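Local coordinates for protein rubisco operon transcriptional regulator (Synechocystis sp., PDB 5Y2W) that probably represses carbon-metabolism genes as a LysR-type transcription factor, its regulatory domain binding the metabolite 2-phosphoglycolate, at residues L28-F32 against T203-L208; A109-K115 against V134-L140. One frame throughout, in Å; residues are numbered along the deposited sequence.

Contact 1: L28-F32 against T203-L208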
ATOM      1  N   LEU A  28      11.662  10.745   5.124  1.00 53.59           N
ATOM      2  CA  LEU A  28      11.923  12.172   5.351  1.00 53.77           C
ATOM      3  C   LEU A  28      11.305  12.707   6.625  1.00 51.54           C
ATOM      4  O   LEU A  28      11.851  13.609   7.237  1.00 54.10           O
ATOM      5  CB  LEU A  28      11.369  13.026   4.221  1.00 57.41           C
ATOM      6  CG  LEU A  28      12.172  13.209   2.940  1.00 73.94           C
ATOM      7  CD1 LEU A  28      11.719  14.545   2.351  1.00 75.96           C
ATOM      8  CD2 LEU A  28      13.697  13.180   3.131  1.00 74.54           C
ATOM      9  N   LEU A  29      10.146  12.198   7.006  1.00 49.61           N
ATOM     10  CA  LEU A  29       9.552  12.553   8.300  1.00 51.38           C
ATOM     11  C   LEU A  29      10.441  12.318   9.521  1.00 54.06           C
ATOM     12  O   LEU A  29      10.238  12.958  10.539  1.00 57.25           O
ATOM     13  CB  LEU A  29       8.237  11.812   8.508  1.00 50.23           C
ATOM     14  CG  LEU A  29       7.120  12.216   7.533  1.00 54.34           C
ATOM     15  CD1 LEU A  29       5.800  11.514   7.879  1.00 55.15           C
ATOM     16  CD2 LEU A  29       6.943  13.736   7.484  1.00 59.54           C
ATOM     17  N   GLY A  30      11.407  11.414   9.416  1.00 49.75           N
ATOM     18  CA  GLY A  30      12.221  11.002  10.539  1.00 52.89           C
ATOM     19  C   GLY A  30      13.153  12.091  10.975  1.00 59.07           C
ATOM     20  O   GLY A  30      13.229  12.400  12.161  1.00 66.20           O
ATOM     21  N   GLU A  31      13.872  12.670  10.023  1.00 64.18           N
ATOM     22  CA  GLU A  31      14.727  13.796  10.339  1.00 75.02           C
ATOM     23  C   GLU A  31      13.840  14.952  10.834  1.00 65.40           C
ATOM     24  O   GLU A  31      14.106  15.556  11.877  1.00 58.99           O
ATOM     25  CB  GLU A  31      15.600  14.197   9.139  1.00 85.74           C
ATOM     26  CG  GLU A  31      16.756  15.168   9.480  1.00100.44           C
ATOM     27  CD  GLU A  31      18.150  14.520   9.563  1.00104.50           C
ATOM     28  OE1 GLU A  31      18.277  13.314   9.254  1.00105.18           O
ATOM     29  OE2 GLU A  31      19.138  15.222   9.925  1.00103.17           O
ATOM     30  N   PHE A  32      12.753  15.211  10.124  1.00 58.41           N
ATOM     31  CA  PHE A  32      11.900  16.354  10.436  1.00 61.16           C
ATOM     32  C   PHE A  32      11.416  16.297  11.883  1.00 62.90           C
ATOM     33  O   PHE A  32      11.457  17.275  12.586  1.00 62.84           O
ATOM     34  CB  PHE A  32      10.722  16.415   9.466  1.00 56.07           C
ATOM     35  CG  PHE A  32       9.765  17.559   9.709  1.00 58.58           C
ATOM     36  CD1 PHE A  32      10.079  18.844   9.293  1.00 62.33           C
ATOM     37  CD2 PHE A  32       8.536  17.340  10.310  1.00 58.07           C
ATOM     38  CE1 PHE A  32       9.188  19.888   9.485  1.00 59.33           C
ATOM     39  CE2 PHE A  32       7.630  18.385  10.501  1.00 63.35           C
ATOM     40  CZ  PHE A  32       7.963  19.659  10.087  1.00 58.62           C
ATOM     41  N   THR A 203       6.522  25.204   7.748  1.00 49.94           N
ATOM     42  CA  THR A 203       7.886  24.752   8.163  1.00 56.97           C
ATOM     43  C   THR A 203       8.243  23.449   7.415  1.00 57.08           C
ATOM     44  O   THR A 203       9.374  23.246   6.995  1.00 57.82           O
ATOM     45  CB  THR A 203       7.982  24.488   9.688  1.00 56.02           C
ATOM     46  OG1 THR A 203       7.372  25.567  10.418  1.00 59.34           O
ATOM     47  CG2 THR A 203       9.408  24.294  10.128  1.00 52.00           C
ATOM     48  N   PHE A 204       7.255  22.569   7.253  1.00 64.39           N
ATOM     49  CA  PHE A 204       7.507  21.266   6.628  1.00 57.86           C
ATOM     50  C   PHE A 204       7.862  21.461   5.161  1.00 50.61           C
ATOM     51  O   PHE A 204       8.815  20.855   4.656  1.00 44.81           O
ATOM     52  CB  PHE A 204       6.305  20.292   6.750  1.00 60.04           C
ATOM     53  CG  PHE A 204       6.557  18.988   6.034  1.00 60.93           C
ATOM     54  CD1 PHE A 204       7.508  18.094   6.520  1.00 58.39           C
ATOM     55  CD2 PHE A 204       5.953  18.709   4.816  1.00 64.15           C
ATOM     56  CE1 PHE A 204       7.801  16.927   5.840  1.00 60.91           C
ATOM     57  CE2 PHE A 204       6.250  17.531   4.129  1.00 62.33           C
ATOM     58  CZ  PHE A 204       7.174  16.644   4.650  1.00 58.20           C
ATOM     59  N   LEU A 205       7.105  22.355   4.521  1.00 50.59           N
ATOM     60  CA  LEU A 205       7.215  22.674   3.115  1.00 44.22           C
ATOM     61  C   LEU A 205       8.599  23.149   2.768  1.00 51.04           C
ATOM     62  O   LEU A 205       9.243  22.631   1.827  1.00 53.95           O
ATOM     63  CB  LEU A 205       6.150  23.715   2.763  1.00 51.68           C
ATOM     64  CG  LEU A 205       6.023  24.212   1.310  1.00 58.33           C
ATOM     65  CD1 LEU A 205       5.823  23.056   0.318  1.00 57.00           C
ATOM     66  CD2 LEU A 205       4.865  25.215   1.179  1.00 56.35           C
ATOM     67  N   ASP A 206       9.100  24.087   3.560  1.00 53.76           N
ATOM     68  CA  ASP A 206      10.460  24.591   3.369  1.00 55.92           C
ATOM     69  C   ASP A 206      11.455  23.498   3.653  1.00 50.99           C
ATOM     70  O   ASP A 206      12.502  23.442   3.024  1.00 51.96           O
ATOM     71  CB  ASP A 206      10.772  25.788   4.316  1.00 60.80           C
ATOM     72  CG  ASP A 206       9.875  26.996   4.063  1.00 59.54           C
ATOM     73  OD1 ASP A 206       9.401  27.158   2.930  1.00 67.80           O
ATOM     74  OD2 ASP A 206       9.609  27.766   4.989  1.00 62.96           O
ATOM     75  N   TYR A 207      11.157  22.655   4.645  1.00 53.32           N
ATOM     76  CA  TYR A 207      12.052  21.529   4.965  1.00 54.58           C
ATOM     77  C   TYR A 207      12.145  20.542   3.761  1.00 45.43           C
ATOM     78  O   TYR A 207      13.242  20.146   3.293  1.00 44.39           O
ATOM     79  CB  TYR A 207      11.595  20.818   6.261  1.00 59.46           C
ATOM     80  CG  TYR A 207      12.326  19.502   6.481  1.00 67.70           C
ATOM     81  CD1 TYR A 207      13.655  19.475   6.904  1.00 68.03           C
ATOM     82  CD2 TYR A 207      11.696  18.283   6.213  1.00 68.99           C
ATOM     83  CE1 TYR A 207      14.329  18.276   7.065  1.00 69.07           C
ATOM     84  CE2 TYR A 207      12.362  17.083   6.365  1.00 71.18           C
ATOM     85  CZ  TYR A 207      13.669  17.081   6.799  1.00 75.63           C
ATOM     86  OH  TYR A 207      14.294  15.867   6.947  1.00 81.11           O
ATOM     87  N   LEU A 208      10.980  20.194   3.244  1.00 47.38           N
ATOM     88  CA  LEU A 208      10.893  19.313   2.063  1.00 51.15           C
ATOM     89  C   LEU A 208      11.673  19.891   0.903  1.00 45.23           C
ATOM     90  O   LEU A 208      12.513  19.203   0.298  1.00 49.10           O
ATOM     91  CB  LEU A 208       9.422  19.109   1.660  1.00 50.47           C
ATOM     92  CG  LEU A 208       9.122  18.203   0.449  1.00 47.56           C
ATOM     93  CD1 LEU A 208       9.659  16.775   0.612  1.00 48.80           C
ATOM     94  CD2 LEU A 208       7.631  18.150   0.230  1.00 48.73           C
TER
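Phe32 reaches across to Phe204 and Tyr207, and the three rings form an aromatic cluster between two helices. Phe204 meets Phe32 in a T-shaped, edge-to-face pair. The CD1 edge of Phe204 stands over the centre of the Phe32 ring, with the planes at 87° and the centroids 5.0 Å apart. The rim of Phe32 also reaches the opposing backbone, where its CE1 lies 3.6 Å from Phe204 CA. Phe32 has CG anti to its own N (chi1 179°), which sends the ring across to the other helix. Tyr207 takes the same kind of turn and lays its ring beside Phe32. The two planes are inclined to each other, with Phe32 CD1 3.5 Å from Tyr207 CD2. The Tyr207 hydroxyl runs on to the first helix. Its OH gives a weak hydrogen bond to Leu28 O at 3.3 Å, and this oxygen lies near the plane of the tyrosine ring. The same Leu28 O also takes a weak helical bond from Phe32 N. Aliphatic groups flank the rings. Leu29 CD2 reaches Phe204 CE1 at 3.7 Å. Leu28 lies across Leu208, their CD1 methyls tightly packed at 3.5 Å. The short helical segments lie 11.2 Å apart at an angle of 118°, so large side chains fill the gap. Tyr36, just after helix 24-35, also meets the Phe32 ring. Beneath the pair, Leu29 and Phe204 rest on strand 11-18, while Leu208 packs on Val189 of strand 186-192. The contact thus joins helices 24-35 and 199-211 over the five-stranded sheet of one lobe of the LysR-type regulatory domain.

Contact 2: A109-K115 against V134-L140; sequences AFIMREK and VRVRLEL. With PGA (2-phosphoglycolic acid), chain B.
Met112 and Leu138 to Leu140 make the close-knit half of this contact. Met112 N bonds to Leu138 O at 2.9 Å, in the carbonyl plane, and Leu140 N returns a bond to Met112 O at 2.7 Å. Ile111 runs alongside Leu138, and Ile111 CG2 also meets Leu140 CD1 at 3.8 Å. Met112 has CG anti to its carbonyl carbon (chi1 -76°), which sets CG against the Val136 methyls. Toward Ala109 the pairing shifts by one residue. Phe110 N still bonds to Arg135 O, but a water bridges Phe110 O and Arg137 N. The other margin is looser: exposed Lys115 reaches Glu139 with a long salt bridge, NZ to OE2 3.4 Å, and Glu139 is also paired with Arg120.

Arg113 carries the contact into the ligand pocket. Its bent chain turns the guanidinium edge to Glu114, which it grips side-on: NE to OE2 2.9 Å and NH1 to OE1 2.8 Å. This clamp probably fixes the rotation of the group. In nearly the same plane, Arg113 NH1 donates to the phosphate oxygen O2P of 2-phosphoglycolate at 2.9 Å. An alanine in place of Arg113 would be likely to leave the phosphate short of a positive partner and the Glu114 carboxylate without its charged mate.

Helix 118-129 covers Phe110 and Met112, with Phe127 edge-to-face to the Phe110 ring, while helix 143-151 packs on Ile111 and Leu140. Residues 138-140 also pair in parallel with a strand of the second subunit, so the sheet continues across the dimer interface.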
ATOM      1  N   ALA A 109       0.846  -9.330 -21.901  1.00 42.11           N
ATOM      2  CA  ALA A 109       0.004  -9.456 -20.720  1.00 42.03           C
ATOM      3  C   ALA A 109       0.454  -8.318 -19.816  1.00 41.80           C
ATOM      4  O   ALA A 109       1.661  -8.171 -19.513  1.00 39.78           O
ATOM      5  CB  ALA A 109       0.187 -10.798 -20.013  1.00 42.12           C
ATOM      6  N   PHE A 110      -0.513  -7.510 -19.412  1.00 39.37           N
ATOM      7  CA  PHE A 110      -0.242  -6.228 -18.756  1.00 39.35           C
ATOM      8  C   PHE A 110      -1.205  -6.004 -17.585  1.00 40.79           C
ATOM      9  O   PHE A 110      -2.431  -5.985 -17.762  1.00 43.90           O
ATOM     10  CB  PHE A 110      -0.391  -5.107 -19.756  1.00 40.92           C
ATOM     11  CG  PHE A 110       0.154  -3.797 -19.280  1.00 36.69           C
ATOM     12  CD1 PHE A 110      -0.582  -3.002 -18.421  1.00 39.96           C
ATOM     13  CD2 PHE A 110       1.394  -3.371 -19.690  1.00 43.44           C
ATOM     14  CE1 PHE A 110      -0.071  -1.796 -17.958  1.00 39.83           C
ATOM     15  CE2 PHE A 110       1.921  -2.179 -19.248  1.00 43.94           C
ATOM     16  CZ  PHE A 110       1.174  -1.380 -18.378  1.00 41.53           C
ATOM     17  N   ILE A 111      -0.644  -5.794 -16.403  1.00 34.41           N
ATOM     18  CA  ILE A 111      -1.444  -5.646 -15.220  1.00 36.76           C
ATOM     19  C   ILE A 111      -1.698  -4.199 -15.009  1.00 36.45           C
ATOM     20  O   ILE A 111      -0.750  -3.406 -14.984  1.00 39.62           O
ATOM     21  CB  ILE A 111      -0.701  -6.217 -14.004  1.00 39.27           C
ATOM     22  CG1 ILE A 111      -0.316  -7.693 -14.254  1.00 41.08           C
ATOM     23  CG2 ILE A 111      -1.561  -6.069 -12.750  1.00 39.84           C
ATOM     24  CD1 ILE A 111       0.996  -8.110 -13.632  1.00 40.03           C
ATOM     25  N   MET A 112      -2.937  -3.830 -14.785  1.00 36.95           N
ATOM     26  CA  MET A 112      -3.251  -2.418 -14.589  1.00 38.21           C
ATOM     27  C   MET A 112      -3.552  -2.109 -13.118  1.00 39.77           C
ATOM     28  O   MET A 112      -3.976  -2.961 -12.364  1.00 37.92           O
ATOM     29  CB  MET A 112      -4.489  -2.055 -15.385  1.00 40.27           C
ATOM     30  CG  MET A 112      -4.297  -1.897 -16.875  1.00 40.36           C
ATOM     31  SD  MET A 112      -3.655  -0.280 -17.387  1.00 42.06           S
ATOM     32  CE  MET A 112      -3.507  -0.375 -19.177  1.00 44.92           C
ATOM     33  N   ARG A 113      -3.293  -0.881 -12.709  1.00 34.72           N
ATOM     34  CA  ARG A 113      -3.755  -0.339 -11.447  1.00 35.65           C
ATOM     35  C   ARG A 113      -5.282  -0.129 -11.523  1.00 41.95           C
ATOM     36  O   ARG A 113      -5.870  -0.178 -12.618  1.00 45.61           O
ATOM     37  CB  ARG A 113      -3.070   1.034 -11.210  1.00 34.96           C
ATOM     38  CG  ARG A 113      -1.624   0.966 -10.747  1.00 33.16           C
ATOM     39  CD  ARG A 113      -1.489   0.637  -9.282  1.00 33.25           C
ATOM     40  NE  ARG A 113      -2.252   1.613  -8.509  1.00 39.58           N
ATOM     41  CZ  ARG A 113      -1.830   2.823  -8.141  1.00 40.79           C
ATOM     42  NH1 ARG A 113      -2.705   3.654  -7.549  1.00 35.13           N
ATOM     43  NH2 ARG A 113      -0.562   3.200  -8.367  1.00 39.43           N
ATOM     44  N   GLU A 114      -5.899   0.112 -10.364  1.00 45.59           N
ATOM     45  CA  GLU A 114      -7.344   0.487 -10.245  1.00 38.89           C
ATOM     46  C   GLU A 114      -7.641   1.779 -10.988  1.00 44.38           C
ATOM     47  O   GLU A 114      -6.738   2.632 -11.146  1.00 39.90           O
ATOM     48  CB  GLU A 114      -7.743   0.637  -8.791  1.00 39.56           C
ATOM     49  CG  GLU A 114      -7.307   1.932  -8.056  1.00 43.16           C
ATOM     50  CD  GLU A 114      -5.801   2.024  -7.751  1.00 41.46           C
ATOM     51  OE1 GLU A 114      -5.386   3.102  -7.244  1.00 37.72           O
ATOM     52  OE2 GLU A 114      -5.019   1.059  -8.051  1.00 38.00           O
ATOM     53  N   LYS A 115      -8.874   1.874 -11.505  1.00 42.07           N
ATOM     54  CA  LYS A 115      -9.463   3.114 -11.996  1.00 45.08           C
ATOM     55  C   LYS A 115      -9.348   4.172 -10.920  1.00 45.35           C
ATOM     56  O   LYS A 115      -9.621   3.895  -9.756  1.00 49.90           O
ATOM     57  CB  LYS A 115     -10.956   2.922 -12.356  1.00 52.35           C
ATOM     58  CG  LYS A 115     -11.214   2.063 -13.596  1.00 57.82           C
ATOM     59  CD  LYS A 115     -12.688   2.032 -14.015  1.00 59.99           C
ATOM     60  CE  LYS A 115     -12.919   1.081 -15.192  1.00 68.10           C
ATOM     61  NZ  LYS A 115     -12.376  -0.311 -14.986  1.00 72.19           N
ATOM     62  N   VAL A 134      -2.600  -3.639 -25.146  1.00 41.79           N
ATOM     63  CA  VAL A 134      -2.043  -4.659 -24.265  1.00 44.97           C
ATOM     64  C   VAL A 134      -3.164  -5.527 -23.807  1.00 41.78           C
ATOM     65  O   VAL A 134      -4.288  -5.100 -23.794  1.00 41.30           O
ATOM     66  CB  VAL A 134      -1.339  -4.084 -23.022  1.00 42.55           C
ATOM     67  CG1 VAL A 134       0.010  -3.588 -23.406  1.00 40.81           C
ATOM     68  CG2 VAL A 134      -2.190  -2.972 -22.373  1.00 43.47           C
ATOM     69  N   ARG A 135      -2.833  -6.739 -23.404  1.00 44.44           N
ATOM     70  CA  ARG A 135      -3.836  -7.683 -22.941  1.00 46.96           C
ATOM     71  C   ARG A 135      -3.992  -7.557 -21.425  1.00 41.28           C
ATOM     72  O   ARG A 135      -3.117  -7.891 -20.660  1.00 35.37           O
ATOM     73  CB  ARG A 135      -3.410  -9.093 -23.335  1.00 53.79           C
ATOM     74  CG  ARG A 135      -4.483 -10.123 -23.072  1.00 65.58           C
ATOM     75  CD  ARG A 135      -4.249 -11.448 -23.799  1.00 73.72           C
ATOM     76  NE  ARG A 135      -5.354 -12.411 -23.592  1.00 77.46           N
ATOM     77  CZ  ARG A 135      -5.476 -13.238 -22.548  1.00 76.81           C
ATOM     78  NH1 ARG A 135      -4.567 -13.256 -21.584  1.00 89.12           N
ATOM     79  NH2 ARG A 135      -6.512 -14.062 -22.463  1.00 83.17           N
ATOM     80  N   VAL A 136      -5.088  -7.005 -20.992  1.00 44.06           N
ATOM     81  CA  VAL A 136      -5.306  -6.792 -19.572  1.00 48.95           C
ATOM     82  C   VAL A 136      -6.331  -7.775 -19.022  1.00 48.07           C
ATOM     83  O   VAL A 136      -7.425  -7.841 -19.494  1.00 48.49           O
ATOM     84  CB  VAL A 136      -5.831  -5.375 -19.334  1.00 47.35           C
ATOM     85  CG1 VAL A 136      -6.014  -5.112 -17.848  1.00 48.25           C
ATOM     86  CG2 VAL A 136      -4.877  -4.364 -19.950  1.00 50.78           C
ATOM     87  N   ARG A 137      -5.973  -8.525 -17.997  1.00 54.30           N
ATOM     88  CA  ARG A 137      -6.967  -9.287 -17.246  1.00 61.19           C
ATOM     89  C   ARG A 137      -6.947  -9.055 -15.712  1.00 58.94           C
ATOM     90  O   ARG A 137      -7.849  -9.491 -15.001  1.00 59.66           O
ATOM     91  CB  ARG A 137      -6.831 -10.765 -17.625  1.00 65.99           C
ATOM     92  CG  ARG A 137      -7.348 -11.015 -19.046  1.00 75.45           C
ATOM     93  CD  ARG A 137      -7.695 -12.466 -19.252  1.00 89.48           C
ATOM     94  NE  ARG A 137      -6.493 -13.294 -19.069  1.00 92.43           N
ATOM     95  CZ  ARG A 137      -6.311 -14.245 -18.139  1.00 87.81           C
ATOM     96  NH1 ARG A 137      -5.147 -14.903 -18.129  1.00 85.06           N
ATOM     97  NH2 ARG A 137      -7.241 -14.552 -17.218  1.00 76.77           N
ATOM     98  N   LEU A 138      -5.915  -8.365 -15.225  1.00 51.82           N
ATOM     99  CA  LEU A 138      -5.750  -8.062 -13.825  1.00 43.33           C
ATOM    100  C   LEU A 138      -5.713  -6.573 -13.675  1.00 45.06           C
ATOM    101  O   LEU A 138      -4.879  -5.905 -14.277  1.00 45.42           O
ATOM    102  CB  LEU A 138      -4.451  -8.634 -13.296  1.00 44.19           C
ATOM    103  CG  LEU A 138      -4.314 -10.148 -13.315  1.00 49.71           C
ATOM    104  CD1 LEU A 138      -2.969 -10.595 -12.806  1.00 46.61           C
ATOM    105  CD2 LEU A 138      -5.416 -10.734 -12.449  1.00 57.70           C
ATOM    106  N   GLU A 139      -6.645  -6.072 -12.886  1.00 42.22           N
ATOM    107  CA  GLU A 139      -6.641  -4.713 -12.422  1.00 43.92           C
ATOM    108  C   GLU A 139      -6.388  -4.816 -10.938  1.00 42.17           C
ATOM    109  O   GLU A 139      -7.272  -5.216 -10.187  1.00 40.66           O
ATOM    110  CB  GLU A 139      -7.990  -4.082 -12.758  1.00 48.71           C
ATOM    111  CG  GLU A 139      -8.232  -2.768 -12.104  1.00 55.25           C
ATOM    112  CD  GLU A 139      -9.534  -2.145 -12.535  1.00 66.55           C
ATOM    113  OE1 GLU A 139     -10.181  -1.498 -11.655  1.00 71.83           O
ATOM    114  OE2 GLU A 139      -9.885  -2.276 -13.747  1.00 65.39           O
ATOM    115  N   LEU A 140      -5.155  -4.511 -10.507  1.00 39.66           N
ATOM    116  CA  LEU A 140      -4.754  -4.674  -9.100  1.00 33.69           C
ATOM    117  C   LEU A 140      -4.519  -3.347  -8.396  1.00 36.45           C
ATOM    118  O   LEU A 140      -3.587  -2.632  -8.697  1.00 39.66           O
ATOM    119  CB  LEU A 140      -3.550  -5.554  -8.960  1.00 37.44           C
ATOM    120  CG  LEU A 140      -3.609  -6.921  -9.620  1.00 40.65           C
ATOM    121  CD1 LEU A 140      -2.318  -7.681  -9.359  1.00 42.82           C
ATOM    122  CD2 LEU A 140      -4.796  -7.691  -9.099  1.00 45.20           C
TER
HETATM  123  P   PGA B 401      -1.466   6.784  -8.359  1.00 38.71           P
HETATM  124  O1P PGA B 401      -0.253   7.851  -8.395  1.00 37.19           O
HETATM  125  O2P PGA B 401      -1.431   6.168  -7.000  1.00 38.65           O
HETATM  126  O3P PGA B 401      -1.157   5.830  -9.525  1.00 35.24           O
HETATM  127  O4P PGA B 401      -2.685   7.627  -8.415  1.00 32.70           O
HETATM  128  C2  PGA B 401       1.107   7.610  -8.103  1.00 38.72           C
HETATM  129  C1  PGA B 401       2.049   8.289  -9.088  1.00 42.33           C
HETATM  130  O1  PGA B 401       3.304   8.149  -8.941  1.00 36.48           O
HETATM  131  O2  PGA B 401       1.539   8.964 -10.006  1.00 40.77           O
HETATM  132  O   HOH W   1      -3.471  -8.391 -16.802  1.00 45.06           O

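The two contacts lie on opposite sides of the chain's centre, 35 Å apart between centres and about 19 Å between nearest atoms. They do not touch. Contact 2 is nested in the sequence loop that contact 1 closes. Contact 1 packs helices on the five-stranded sheet, whereas contact 2 belongs to the other half of the two-lobed LysR-type regulatory fold. Of the two, contact 2 alone supplies a residue to the 2-phosphoglycolate pocket, Arg113. Thr19 and Thr20, just beyond strand 11-18 under contact 1, bind the same ligand. Both contacts also reach the second subunit: Leu29 of contact 1 packs on its Leu140, a residue position of contact 2.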